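PAC2 family protein (Streptomyces avermitilis, PDB 3MNF) is of unknown function but belongs to the PAC2 family, named after a proteasome assembly chaperone, and is represented here by its PAC2 part. Local coordinates at residues 26-34 with 208-216; 67-75 with 84-92. All coordinates share one frame; numbering follows the deposited sequence.

From the N terminus the chain runs through strand 7-13 into helix 21-32, whose last turns supply the first half of contact 1. After strand 36-40 and the small two-stranded sheet 55-66 it turns back on itself as a hairpin, strands 70-78 and 82-91, where contact 2 closes a short loop. Contact 1 is completed only at residues 208-216, fastening the end of helix 21-32 to the connection between helices 192-206 and 215-226; its long loop wholly contains contact 2, so the two nest and do not cross. Their centres lie 15 Å apart, yet Asp30 OD1 is 2.9 Å from Ser73 OG, a probable hydrogen bond tying helix 21-32 to the hairpin it covers.

Contact 1: residues 26-34 with 208-216; sequences VAHLDREWK and VRIPLGELP
His28 reaches out of helix 21-32 into the bend formed by residues 211-215. Its CB points at this loop, and with CG anti to the backbone N (chi1 -178°) the ring continues that course. CG comes first beneath the methyl CD1 of Leu215, which lies over one ring face, 3.6 Å from the centroid, in a CH-pi contact; ND1 shares that methyl. Along the rim CD2 nears Pro211 O, while CE1 comes to 3.4 Å from Leu212 O. At the tip NE2 donates a hydrogen bond to Pro211 O (2.6 Å, N-H...O 154°), which lies 14° out of the ring plane, and the approach is in the carbonyl plane on a lone pair. The opposite ring face is backed by CG of Glu32, one helical turn on. The loop gripped here links helix 192-206 to helix 215-226, and its Leu212-Leu215 type II' turn, with positive phi at Gly213, brings Leu215 back over the imidazole. Where the helix ends in a Schellman motif with Lys34 as C-prime, Trp33 extends its indole to residues 208-211: CH2 is 3.5 Å from Val208 CG1, and NE1 is 3.6 Å from Pro211 CD. Arg209 O stands in the ring plane at the indole edge, beside CZ2. Nearby, Leu29 CD2 packs on Ile210 CG2 at 3.6 Å, and Leu29 also touches Leu199 and Leu202 of helix 192-206.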
ATOM      1  N   VAL A  26      14.062  16.204 -24.382  1.00 68.95           N
ATOM      2  CA  VAL A  26      13.843  16.860 -23.102  1.00 68.04           C
ATOM      3  C   VAL A  26      15.178  17.036 -22.361  1.00 69.41           C
ATOM      4  O   VAL A  26      15.389  18.044 -21.691  1.00 70.58           O
ATOM      5  CB  VAL A  26      12.781  16.138 -22.238  1.00 65.66           C
ATOM      6  CG1 VAL A  26      12.484  16.920 -20.987  1.00 64.09           C
ATOM      7  CG2 VAL A  26      11.513  15.962 -23.018  1.00 65.23           C
ATOM      8  N   ALA A  27      16.083  16.071 -22.491  1.00 69.83           N
ATOM      9  CA  ALA A  27      17.388  16.193 -21.871  1.00 71.42           C
ATOM     10  C   ALA A  27      18.031  17.500 -22.370  1.00 74.57           C
ATOM     11  O   ALA A  27      18.573  18.299 -21.588  1.00 76.00           O
ATOM     12  CB  ALA A  27      18.232  14.999 -22.210  1.00 71.56           C
ATOM     13  N   HIS A  28      17.917  17.713 -23.681  1.00 76.00           N
ATOM     14  CA  HIS A  28      18.458  18.870 -24.363  1.00 78.70           C
ATOM     15  C   HIS A  28      17.882  20.175 -23.810  1.00 79.09           C
ATOM     16  O   HIS A  28      18.604  21.142 -23.589  1.00 81.33           O
ATOM     17  CB  HIS A  28      18.173  18.747 -25.855  1.00 79.36           C
ATOM     18  CG  HIS A  28      18.737  19.864 -26.667  1.00 82.32           C
ATOM     19  ND1 HIS A  28      19.988  19.810 -27.233  1.00 85.85           N
ATOM     20  CD2 HIS A  28      18.222  21.069 -27.004  1.00 83.65           C
ATOM     21  CE1 HIS A  28      20.223  20.936 -27.884  1.00 88.26           C
ATOM     22  NE2 HIS A  28      19.166  21.715 -27.762  1.00 86.56           N
ATOM     23  N   LEU A  29      16.579  20.206 -23.588  1.00 77.48           N
ATOM     24  CA  LEU A  29      15.973  21.370 -22.979  1.00 78.36           C
ATOM     25  C   LEU A  29      16.531  21.575 -21.579  1.00 79.28           C
ATOM     26  O   LEU A  29      16.834  22.693 -21.192  1.00 81.31           O
ATOM     27  CB  LEU A  29      14.456  21.218 -22.925  1.00 76.11           C
ATOM     28  CG  LEU A  29      13.783  21.030 -24.282  1.00 75.96           C
ATOM     29  CD1 LEU A  29      12.288  20.938 -24.122  1.00 74.08           C
ATOM     30  CD2 LEU A  29      14.133  22.167 -25.220  1.00 78.60           C
ATOM     31  N   ASP A  30      16.685  20.490 -20.827  1.00 78.78           N
ATOM     32  CA  ASP A  30      17.131  20.594 -19.446  1.00 79.87           C
ATOM     33  C   ASP A  30      18.554  21.105 -19.372  1.00 83.11           C
ATOM     34  O   ASP A  30      18.879  21.947 -18.537  1.00 84.53           O
ATOM     35  CB  ASP A  30      17.012  19.255 -18.722  1.00 78.08           C
ATOM     36  CG  ASP A  30      17.012  19.416 -17.208  1.00 79.71           C
ATOM     37  OD1 ASP A  30      16.349  20.348 -16.709  1.00 81.95           O
ATOM     38  OD2 ASP A  30      17.671  18.627 -16.503  1.00 81.68           O
ATOM     39  N   ARG A  31      19.392  20.585 -20.260  1.00 85.03           N
ATOM     40  CA  ARG A  31      20.792  20.979 -20.345  1.00 89.16           C
ATOM     41  C   ARG A  31      20.922  22.430 -20.806  1.00 91.23           C
ATOM     42  O   ARG A  31      21.403  23.261 -20.041  1.00 92.90           O
ATOM     43  CB  ARG A  31      21.534  20.024 -21.276  1.00 90.49           C
ATOM     44  CG  ARG A  31      23.043  20.225 -21.424  1.00 97.99           C
ATOM     45  CD  ARG A  31      23.598  19.241 -22.485  1.00105.52           C
ATOM     46  NE  ARG A  31      22.767  18.018 -22.548  1.00107.64           N
ATOM     47  CZ  ARG A  31      22.212  17.512 -23.657  1.00107.89           C
ATOM     48  NH1 ARG A  31      22.427  18.095 -24.849  1.00110.19           N
ATOM     49  NH2 ARG A  31      21.457  16.410 -23.573  1.00102.57           N
ATOM     50  N   GLU A  32      20.462  22.733 -22.027  1.00 91.32           N
ATOM     51  CA  GLU A  32      20.640  24.068 -22.621  1.00 94.28           C
ATOM     52  C   GLU A  32      20.111  25.183 -21.731  1.00 94.13           C
ATOM     53  O   GLU A  32      20.738  26.235 -21.627  1.00 97.56           O
ATOM     54  CB  GLU A  32      20.001  24.205 -24.014  1.00 94.58           C
ATOM     55  CG  GLU A  32      20.413  23.194 -25.094  1.00 97.29           C
ATOM     56  CD  GLU A  32      21.923  22.993 -25.272  1.00103.72           C
ATOM     57  OE1 GLU A  32      22.650  23.971 -25.596  1.00106.56           O
ATOM     58  OE2 GLU A  32      22.363  21.818 -25.112  1.00104.79           O
ATOM     59  N   TRP A  33      18.969  24.952 -21.093  1.00 90.79           N
ATOM     60  CA  TRP A  33      18.350  25.960 -20.238  1.00 90.97           C
ATOM     61  C   TRP A  33      18.707  25.840 -18.754  1.00 90.81           C
ATOM     62  O   TRP A  33      18.120  26.528 -17.921  1.00 90.77           O
ATOM     63  CB  TRP A  33      16.833  25.946 -20.407  1.00 88.80           C
ATOM     64  CG  TRP A  33      16.338  26.609 -21.652  1.00 89.75           C
ATOM     65  CD1 TRP A  33      16.856  27.718 -22.253  1.00 93.99           C
ATOM     66  CD2 TRP A  33      15.196  26.227 -22.428  1.00 87.82           C
ATOM     67  NE1 TRP A  33      16.119  28.041 -23.370  1.00 94.84           N
ATOM     68  CE2 TRP A  33      15.090  27.143 -23.495  1.00 90.99           C
ATOM     69  CE3 TRP A  33      14.247  25.199 -22.323  1.00 85.29           C
ATOM     70  CZ2 TRP A  33      14.079  27.060 -24.457  1.00 90.67           C
ATOM     71  CZ3 TRP A  33      13.232  25.121 -23.270  1.00 84.66           C
ATOM     72  CH2 TRP A  33      13.159  26.046 -24.326  1.00 87.89           C
ATOM     73  N   LYS A  34      19.671  24.975 -18.441  1.00 91.18           N
ATOM     74  CA  LYS A  34      20.136  24.737 -17.061  1.00 91.91           C
ATOM     75  C   LYS A  34      18.967  24.571 -16.077  1.00 89.53           C
ATOM     76  O   LYS A  34      18.770  25.394 -15.181  1.00 91.17           O
ATOM     77  CB  LYS A  34      21.134  25.853 -16.604  1.00 96.04           C
ATOM     78  N   VAL A 208       8.227  29.216 -28.421  1.00107.32           N
ATOM     79  CA  VAL A 208       9.375  29.404 -27.553  1.00104.61           C
ATOM     80  C   VAL A 208      10.624  29.104 -28.359  1.00103.30           C
ATOM     81  O   VAL A 208      10.716  28.046 -28.976  1.00100.95           O
ATOM     82  CB  VAL A 208       9.273  28.480 -26.302  1.00100.34           C
ATOM     83  CG1 VAL A 208      10.602  27.871 -25.931  1.00 96.46           C
ATOM     84  CG2 VAL A 208       8.720  29.245 -25.133  1.00102.81           C
ATOM     85  N   ARG A 209      11.569  30.039 -28.370  1.00105.58           N
ATOM     86  CA  ARG A 209      12.868  29.834 -28.999  1.00105.30           C
ATOM     87  C   ARG A 209      13.633  28.721 -28.292  1.00100.30           C
ATOM     88  O   ARG A 209      13.972  28.871 -27.128  1.00100.09           O
ATOM     89  CB  ARG A 209      13.696  31.107 -28.872  1.00110.24           C
ATOM     90  CG  ARG A 209      15.005  31.065 -29.622  1.00112.84           C
ATOM     91  CD  ARG A 209      14.791  31.509 -31.060  1.00118.31           C
ATOM     92  NE  ARG A 209      15.922  31.180 -31.921  1.00120.21           N
ATOM     93  CZ  ARG A 209      16.049  31.605 -33.174  1.00125.08           C
ATOM     94  NH1 ARG A 209      15.117  32.377 -33.713  1.00128.24           N
ATOM     95  NH2 ARG A 209      17.111  31.260 -33.886  1.00127.31           N
ATOM     96  N   ILE A 210      13.917  27.621 -28.983  1.00 97.06           N
ATOM     97  CA  ILE A 210      14.731  26.549 -28.402  1.00 92.83           C
ATOM     98  C   ILE A 210      16.150  26.569 -28.968  1.00 95.02           C
ATOM     99  O   ILE A 210      16.332  26.463 -30.193  1.00 96.68           O
ATOM    100  CB  ILE A 210      14.143  25.175 -28.705  1.00 88.94           C
ATOM    101  CG1 ILE A 210      12.722  25.065 -28.140  1.00 88.08           C
ATOM    102  CG2 ILE A 210      15.062  24.099 -28.169  1.00 85.91           C
ATOM    103  CD1 ILE A 210      11.915  23.911 -28.678  1.00 85.45           C
ATOM    104  N   PRO A 211      17.166  26.694 -28.093  1.00 95.57           N
ATOM    105  CA  PRO A 211      18.551  26.629 -28.569  1.00 98.29           C
ATOM    106  C   PRO A 211      18.913  25.189 -28.924  1.00 95.23           C
ATOM    107  O   PRO A 211      18.829  24.304 -28.075  1.00 91.87           O
ATOM    108  CB  PRO A 211      19.375  27.136 -27.372  1.00100.23           C
ATOM    109  CG  PRO A 211      18.368  27.678 -26.385  1.00 99.09           C
ATOM    110  CD  PRO A 211      17.105  26.907 -26.639  1.00 94.85           C
ATOM    111  N   LEU A 212      19.298  24.968 -30.175  1.00 97.17           N
ATOM    112  CA  LEU A 212      19.521  23.627 -30.705  1.00 95.04           C
ATOM    113  C   LEU A 212      20.963  23.147 -30.570  1.00 97.90           C
ATOM    114  O   LEU A 212      21.277  22.016 -30.949  1.00 97.03           O
ATOM    115  CB  LEU A 212      19.083  23.557 -32.169  1.00 96.21           C
ATOM    116  CG  LEU A 212      17.729  24.170 -32.550  1.00 95.97           C
ATOM    117  CD1 LEU A 212      17.762  24.706 -33.989  1.00100.20           C
ATOM    118  CD2 LEU A 212      16.575  23.192 -32.337  1.00 90.31           C
ATOM    119  N   GLY A 213      21.833  24.000 -30.027  1.00102.35           N
ATOM    120  CA  GLY A 213      23.240  23.660 -29.807  1.00106.60           C
ATOM    121  C   GLY A 213      23.866  22.915 -30.972  1.00109.31           C
ATOM    122  O   GLY A 213      23.771  23.352 -32.119  1.00111.68           O
ATOM    123  N   GLU A 214      24.479  21.769 -30.675  1.00109.52           N
ATOM    124  CA  GLU A 214      25.226  21.004 -31.681  1.00113.30           C
ATOM    125  C   GLU A 214      24.331  20.074 -32.527  1.00109.25           C
ATOM    126  O   GLU A 214      24.812  19.462 -33.493  1.00111.89           O
ATOM    127  CB  GLU A 214      26.403  20.207 -31.054  1.00116.45           C
ATOM    128  CG  GLU A 214      27.266  20.923 -29.997  1.00121.80           C
ATOM    129  CD  GLU A 214      27.573  22.382 -30.340  1.00130.11           C
ATOM    130  OE1 GLU A 214      28.469  22.645 -31.176  1.00137.91           O
ATOM    131  OE2 GLU A 214      26.919  23.278 -29.756  1.00129.09           O
ATOM    132  N   LEU A 215      23.042  19.989 -32.177  1.00103.44           N
ATOM    133  CA  LEU A 215      22.089  19.100 -32.864  1.00 99.86           C
ATOM    134  C   LEU A 215      21.972  19.204 -34.395  1.00102.69           C
ATOM    135  O   LEU A 215      22.013  18.181 -35.077  1.00102.24           O
ATOM    136  CB  LEU A 215      20.697  19.224 -32.256  1.00 94.93           C
ATOM    137  CG  LEU A 215      20.322  18.314 -31.094  1.00 91.04           C
ATOM    138  CD1 LEU A 215      19.071  18.867 -30.441  1.00 87.83           C
ATOM    139  CD2 LEU A 215      20.119  16.883 -31.557  1.00 88.68           C
ATOM    140  N   PRO A 216      21.799  20.425 -34.947  1.00106.15           N
ATOM    141  CA  PRO A 216      21.695  20.496 -36.414  1.00110.12           C
ATOM    142  C   PRO A 216      22.900  19.886 -37.160  1.00115.52           C
ATOM    143  O   PRO A 216      22.720  19.226 -38.190  1.00116.40           O
ATOM    144  CB  PRO A 216      21.570  21.997 -36.681  1.00113.86           C
ATOM    145  CG  PRO A 216      20.969  22.539 -35.428  1.00109.45           C
ATOM    146  CD  PRO A 216      21.621  21.756 -34.337  1.00107.08           C
TER

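Contact 2: residues 67-75 with 84-92; sequences WPTTRLSVV and DLVLVRGIE
Arg71 and Arg89, Ser73 and Leu87, and Val75 and Leu85 are the antiparallel hydrogen-bonded pairs here, each joined by two reciprocal N-H...O bonds. The six bonds are straight, from 163° to 173° at the hydrogen, with Leu87 N 2.8 Å from Ser73 O. Toward the end of the pairing Ile91 N makes a weak 3.3 Å bond to Thr69 O. CA-H...O contacts fill the intervals, as from Leu72 CA to Leu87 O at 3.3 Å. Apolar packing occurs on both faces. On one, Leu72 lies alongside Val88, where Leu72 CD2 is 4.1 Å from Val88 CG2, and Thr70 CG2, anti to the backbone N, meets Val88 CG1; on the other, Val75 CG1 meets Leu87 CD1 at 3.7 Å. Polar ends find partners beyond the hairpin: Thr70 OG1 bonds Tyr47 OH, the hydroxyl of Ser73 turns to helix 21-32, and Arg71 NH1 forms a salt bridge with Glu110 of a neighbouring subunit. With Thr70 exchanged for an alanine, Tyr47 is likely to lose one hydroxyl partner and Val88 CG1 to face a gap. Helix 97-111 covers the face of Thr70, Leu72 and Val86, and helix 21-32 that of Leu87 and Arg89. At 168° between strand directions, this is a beta hairpin built into a mixed sheet between strands 36-40 and 7-13, with helices on both sides as in layered alpha/beta folds.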
ATOM      1  N   TRP A  67      18.782   5.380  -8.898  1.00 68.64           N
ATOM      2  CA  TRP A  67      17.598   4.569  -9.150  1.00 66.80           C
ATOM      3  C   TRP A  67      16.960   5.002 -10.453  1.00 67.46           C
ATOM      4  O   TRP A  67      17.094   6.156 -10.836  1.00 69.52           O
ATOM      5  CB  TRP A  67      16.583   4.716  -7.995  1.00 66.07           C
ATOM      6  CG  TRP A  67      17.128   4.229  -6.698  1.00 65.03           C
ATOM      7  CD1 TRP A  67      17.839   4.954  -5.792  1.00 66.24           C
ATOM      8  CD2 TRP A  67      17.059   2.890  -6.178  1.00 63.28           C
ATOM      9  NE1 TRP A  67      18.215   4.158  -4.733  1.00 66.38           N
ATOM     10  CE2 TRP A  67      17.747   2.887  -4.942  1.00 63.87           C
ATOM     11  CE3 TRP A  67      16.472   1.697  -6.631  1.00 61.17           C
ATOM     12  CZ2 TRP A  67      17.860   1.744  -4.149  1.00 61.98           C
ATOM     13  CZ3 TRP A  67      16.589   0.564  -5.852  1.00 60.33           C
ATOM     14  CH2 TRP A  67      17.281   0.596  -4.618  1.00 62.19           C
ATOM     15  N   PRO A  68      16.253   4.094 -11.139  1.00 66.84           N
ATOM     16  CA  PRO A  68      15.403   4.564 -12.214  1.00 68.05           C
ATOM     17  C   PRO A  68      14.330   5.450 -11.627  1.00 69.51           C
ATOM     18  O   PRO A  68      13.792   5.125 -10.581  1.00 69.32           O
ATOM     19  CB  PRO A  68      14.755   3.286 -12.729  1.00 67.13           C
ATOM     20  CG  PRO A  68      14.931   2.281 -11.658  1.00 65.77           C
ATOM     21  CD  PRO A  68      16.196   2.634 -10.990  1.00 65.98           C
ATOM     22  N   THR A  69      14.019   6.576 -12.262  1.00 60.86           N
ATOM     23  CA  THR A  69      12.872   7.359 -11.792  1.00 60.95           C
ATOM     24  C   THR A  69      12.361   8.366 -12.811  1.00 60.08           C
ATOM     25  O   THR A  69      12.713   8.284 -13.960  1.00 60.95           O
ATOM     26  CB  THR A  69      13.115   7.971 -10.370  1.00 62.52           C
ATOM     27  OG1 THR A  69      11.853   8.370  -9.801  1.00 62.78           O
ATOM     28  CG2 THR A  69      14.121   9.132 -10.419  1.00 62.94           C
ATOM     29  N   THR A  70      11.475   9.254 -12.394  1.00 59.70           N
ATOM     30  CA  THR A  70      10.938  10.277 -13.259  1.00 59.65           C
ATOM     31  C   THR A  70      11.164  11.523 -12.464  1.00 60.90           C
ATOM     32  O   THR A  70      10.684  11.638 -11.331  1.00 60.77           O
ATOM     33  CB  THR A  70       9.439  10.066 -13.507  1.00 58.94           C
ATOM     34  OG1 THR A  70       9.260   8.847 -14.243  1.00 59.76           O
ATOM     35  CG2 THR A  70       8.849  11.204 -14.293  1.00 57.95           C
ATOM     36  N   ARG A  71      11.931  12.441 -13.038  1.00 62.24           N
ATOM     37  CA  ARG A  71      12.380  13.591 -12.293  1.00 64.15           C
ATOM     38  C   ARG A  71      11.789  14.860 -12.886  1.00 64.70           C
ATOM     39  O   ARG A  71      11.641  14.967 -14.103  1.00 64.64           O
ATOM     40  CB  ARG A  71      13.893  13.619 -12.270  1.00 65.52           C
ATOM     41  CG  ARG A  71      14.493  14.557 -11.237  1.00 70.62           C
ATOM     42  CD  ARG A  71      15.993  14.261 -11.002  1.00 77.09           C
ATOM     43  NE  ARG A  71      16.313  12.835 -11.169  1.00 77.90           N
ATOM     44  CZ  ARG A  71      16.565  11.986 -10.175  1.00 79.15           C
ATOM     45  NH1 ARG A  71      16.555  12.397  -8.898  1.00 78.84           N
ATOM     46  NH2 ARG A  71      16.844  10.714 -10.468  1.00 78.44           N
ATOM     47  N   LEU A  72      11.422  15.798 -12.014  1.00 65.81           N
ATOM     48  CA  LEU A  72      10.849  17.078 -12.418  1.00 67.13           C
ATOM     49  C   LEU A  72      11.783  18.272 -12.147  1.00 69.47           C
ATOM     50  O   LEU A  72      12.306  18.423 -11.038  1.00 70.56           O
ATOM     51  CB  LEU A  72       9.513  17.299 -11.714  1.00 66.86           C
ATOM     52  CG  LEU A  72       8.359  16.342 -12.033  1.00 65.97           C
ATOM     53  CD1 LEU A  72       8.327  15.172 -11.048  1.00 67.53           C
ATOM     54  CD2 LEU A  72       7.023  17.061 -11.994  1.00 64.47           C
ATOM     55  N   SER A  73      11.986  19.109 -13.166  1.00 70.59           N
ATOM     56  CA  SER A  73      12.775  20.335 -13.020  1.00 73.31           C
ATOM     57  C   SER A  73      12.104  21.517 -13.711  1.00 74.48           C
ATOM     58  O   SER A  73      11.268  21.316 -14.603  1.00 73.42           O
ATOM     59  CB  SER A  73      14.168  20.146 -13.604  1.00 74.68           C
ATOM     60  OG  SER A  73      14.099  19.942 -14.999  1.00 75.36           O
ATOM     61  N   VAL A  74      12.479  22.728 -13.285  1.00 76.94           N
ATOM     62  CA  VAL A  74      11.956  23.999 -13.825  1.00 79.18           C
ATOM     63  C   VAL A  74      13.003  24.699 -14.661  1.00 81.64           C
ATOM     64  O   VAL A  74      14.147  24.859 -14.225  1.00 83.13           O
ATOM     65  CB  VAL A  74      11.653  25.045 -12.730  1.00 80.80           C
ATOM     66  CG1 VAL A  74      10.650  26.055 -13.230  1.00 81.92           C
ATOM     67  CG2 VAL A  74      11.156  24.401 -11.466  1.00 81.30           C
ATOM     68  N   VAL A  75      12.606  25.147 -15.843  1.00 82.77           N
ATOM     69  CA  VAL A  75      13.456  26.017 -16.637  1.00 86.09           C
ATOM     70  C   VAL A  75      12.779  27.375 -16.747  1.00 88.94           C
ATOM     71  O   VAL A  75      11.553  27.458 -16.808  1.00 87.68           O
ATOM     72  CB  VAL A  75      13.833  25.417 -18.039  1.00 85.96           C
ATOM     73  CG1 VAL A  75      14.657  24.156 -17.895  1.00 83.35           C
ATOM     74  CG2 VAL A  75      12.615  25.128 -18.863  1.00 84.61           C
ATOM     75  N   ASP A  84       7.876  29.980 -17.582  1.00 95.77           N
ATOM     76  CA  ASP A  84       8.411  28.801 -16.916  1.00 92.23           C
ATOM     77  C   ASP A  84       7.969  27.533 -17.626  1.00 88.54           C
ATOM     78  O   ASP A  84       6.820  27.423 -18.066  1.00 88.36           O
ATOM     79  CB  ASP A  84       8.073  28.794 -15.417  1.00 92.07           C
ATOM     80  CG  ASP A  84       8.996  29.732 -14.593  1.00 96.73           C
ATOM     81  OD1 ASP A  84      10.248  29.535 -14.619  1.00 99.13           O
ATOM     82  OD2 ASP A  84       8.470  30.663 -13.921  1.00 99.25           O
ATOM     83  N   LEU A  85       8.914  26.612 -17.796  1.00 85.60           N
ATOM     84  CA  LEU A  85       8.617  25.276 -18.297  1.00 82.07           C
ATOM     85  C   LEU A  85       8.937  24.231 -17.233  1.00 79.04           C
ATOM     86  O   LEU A  85       9.895  24.371 -16.470  1.00 79.39           O
ATOM     87  CB  LEU A  85       9.375  24.977 -19.587  1.00 82.48           C
ATOM     88  CG  LEU A  85       8.653  25.089 -20.928  1.00 83.05           C
ATOM     89  CD1 LEU A  85       7.901  26.372 -21.056  1.00 86.54           C
ATOM     90  CD2 LEU A  85       9.630  24.979 -22.069  1.00 83.64           C
ATOM     91  N   VAL A  86       8.110  23.198 -17.174  1.00 76.01           N
ATOM     92  CA  VAL A  86       8.277  22.135 -16.209  1.00 72.95           C
ATOM     93  C   VAL A  86       8.642  20.916 -17.017  1.00 71.70           C
ATOM     94  O   VAL A  86       7.835  20.428 -17.818  1.00 71.70           O
ATOM     95  CB  VAL A  86       6.972  21.883 -15.427  1.00 71.72           C
ATOM     96  CG1 VAL A  86       7.097  20.665 -14.562  1.00 68.74           C
ATOM     97  CG2 VAL A  86       6.606  23.100 -14.578  1.00 72.80           C
ATOM     98  N   LEU A  87       9.861  20.423 -16.840  1.00 71.07           N
ATOM     99  CA  LEU A  87      10.307  19.279 -17.635  1.00 69.89           C
ATOM    100  C   LEU A  87      10.155  17.997 -16.829  1.00 68.15           C
ATOM    101  O   LEU A  87      10.441  17.973 -15.618  1.00 68.48           O
ATOM    102  CB  LEU A  87      11.747  19.461 -18.114  1.00 70.66           C
ATOM    103  CG  LEU A  87      11.979  20.748 -18.898  1.00 72.58           C
ATOM    104  CD1 LEU A  87      13.429  20.911 -19.261  1.00 75.31           C
ATOM    105  CD2 LEU A  87      11.129  20.769 -20.132  1.00 72.44           C
ATOM    106  N   VAL A  88       9.690  16.944 -17.490  1.00 66.59           N
ATOM    107  CA  VAL A  88       9.537  15.669 -16.844  1.00 64.89           C
ATOM    108  C   VAL A  88      10.342  14.653 -17.600  1.00 64.69           C
ATOM    109  O   VAL A  88      10.033  14.361 -18.745  1.00 65.75           O
ATOM    110  CB  VAL A  88       8.072  15.248 -16.812  1.00 64.26           C
ATOM    111  CG1 VAL A  88       7.908  13.856 -16.192  1.00 62.45           C
ATOM    112  CG2 VAL A  88       7.260  16.282 -16.032  1.00 66.06           C
ATOM    113  N   ARG A  89      11.374  14.115 -16.958  1.00 64.10           N
ATOM    114  CA  ARG A  89      12.262  13.147 -17.588  1.00 63.80           C
ATOM    115  C   ARG A  89      12.168  11.816 -16.880  1.00 62.53           C
ATOM    116  O   ARG A  89      12.670  11.654 -15.755  1.00 62.77           O
ATOM    117  CB  ARG A  89      13.686  13.662 -17.542  1.00 64.99           C
ATOM    118  CG  ARG A  89      13.873  14.891 -18.395  1.00 68.75           C
ATOM    119  CD  ARG A  89      15.267  15.441 -18.306  1.00 72.40           C
ATOM    120  NE  ARG A  89      16.246  14.432 -18.692  1.00 74.66           N
ATOM    121  CZ  ARG A  89      17.526  14.464 -18.342  1.00 75.16           C
ATOM    122  NH1 ARG A  89      17.984  15.456 -17.597  1.00 76.29           N
ATOM    123  NH2 ARG A  89      18.339  13.504 -18.742  1.00 75.45           N
ATOM    124  N   GLY A  90      11.520  10.858 -17.524  1.00 61.17           N
ATOM    125  CA  GLY A  90      11.259   9.607 -16.849  1.00 60.14           C
ATOM    126  C   GLY A  90      11.606   8.381 -17.648  1.00 60.84           C
ATOM    127  O   GLY A  90      11.865   8.443 -18.842  1.00 62.47           O
ATOM    128  N   ILE A  91      11.647   7.257 -16.959  1.00 60.33           N
ATOM    129  CA  ILE A  91      11.601   5.941 -17.573  1.00 60.13           C
ATOM    130  C   ILE A  91      10.118   5.510 -17.540  1.00 58.90           C
ATOM    131  O   ILE A  91       9.423   5.792 -16.558  1.00 59.17           O
ATOM    132  CB  ILE A  91      12.375   5.014 -16.679  1.00 60.73           C
ATOM    133  CG1 ILE A  91      13.690   5.695 -16.237  1.00 61.11           C
ATOM    134  CG2 ILE A  91      12.494   3.605 -17.300  1.00 61.03           C
ATOM    135  CD1 ILE A  91      14.878   5.295 -17.057  1.00 66.80           C
ATOM    136  N   GLU A  92       9.602   4.841 -18.560  1.00 57.75           N
ATOM    137  CA  GLU A  92       8.229   4.364 -18.430  1.00 56.17           C
ATOM    138  C   GLU A  92       8.103   3.387 -17.256  1.00 55.83           C
ATOM    139  O   GLU A  92       8.863   2.429 -17.167  1.00 56.18           O
ATOM    140  CB  GLU A  92       7.786   3.695 -19.689  1.00 56.42           C
ATOM    141  CG  GLU A  92       6.413   3.193 -19.643  1.00 55.62           C
ATOM    142  CD  GLU A  92       6.062   2.509 -20.926  1.00 59.08           C
ATOM    143  OE1 GLU A  92       6.760   1.522 -21.268  1.00 60.82           O
ATOM    144  OE2 GLU A  92       5.110   2.965 -21.613  1.00 60.83           O
TER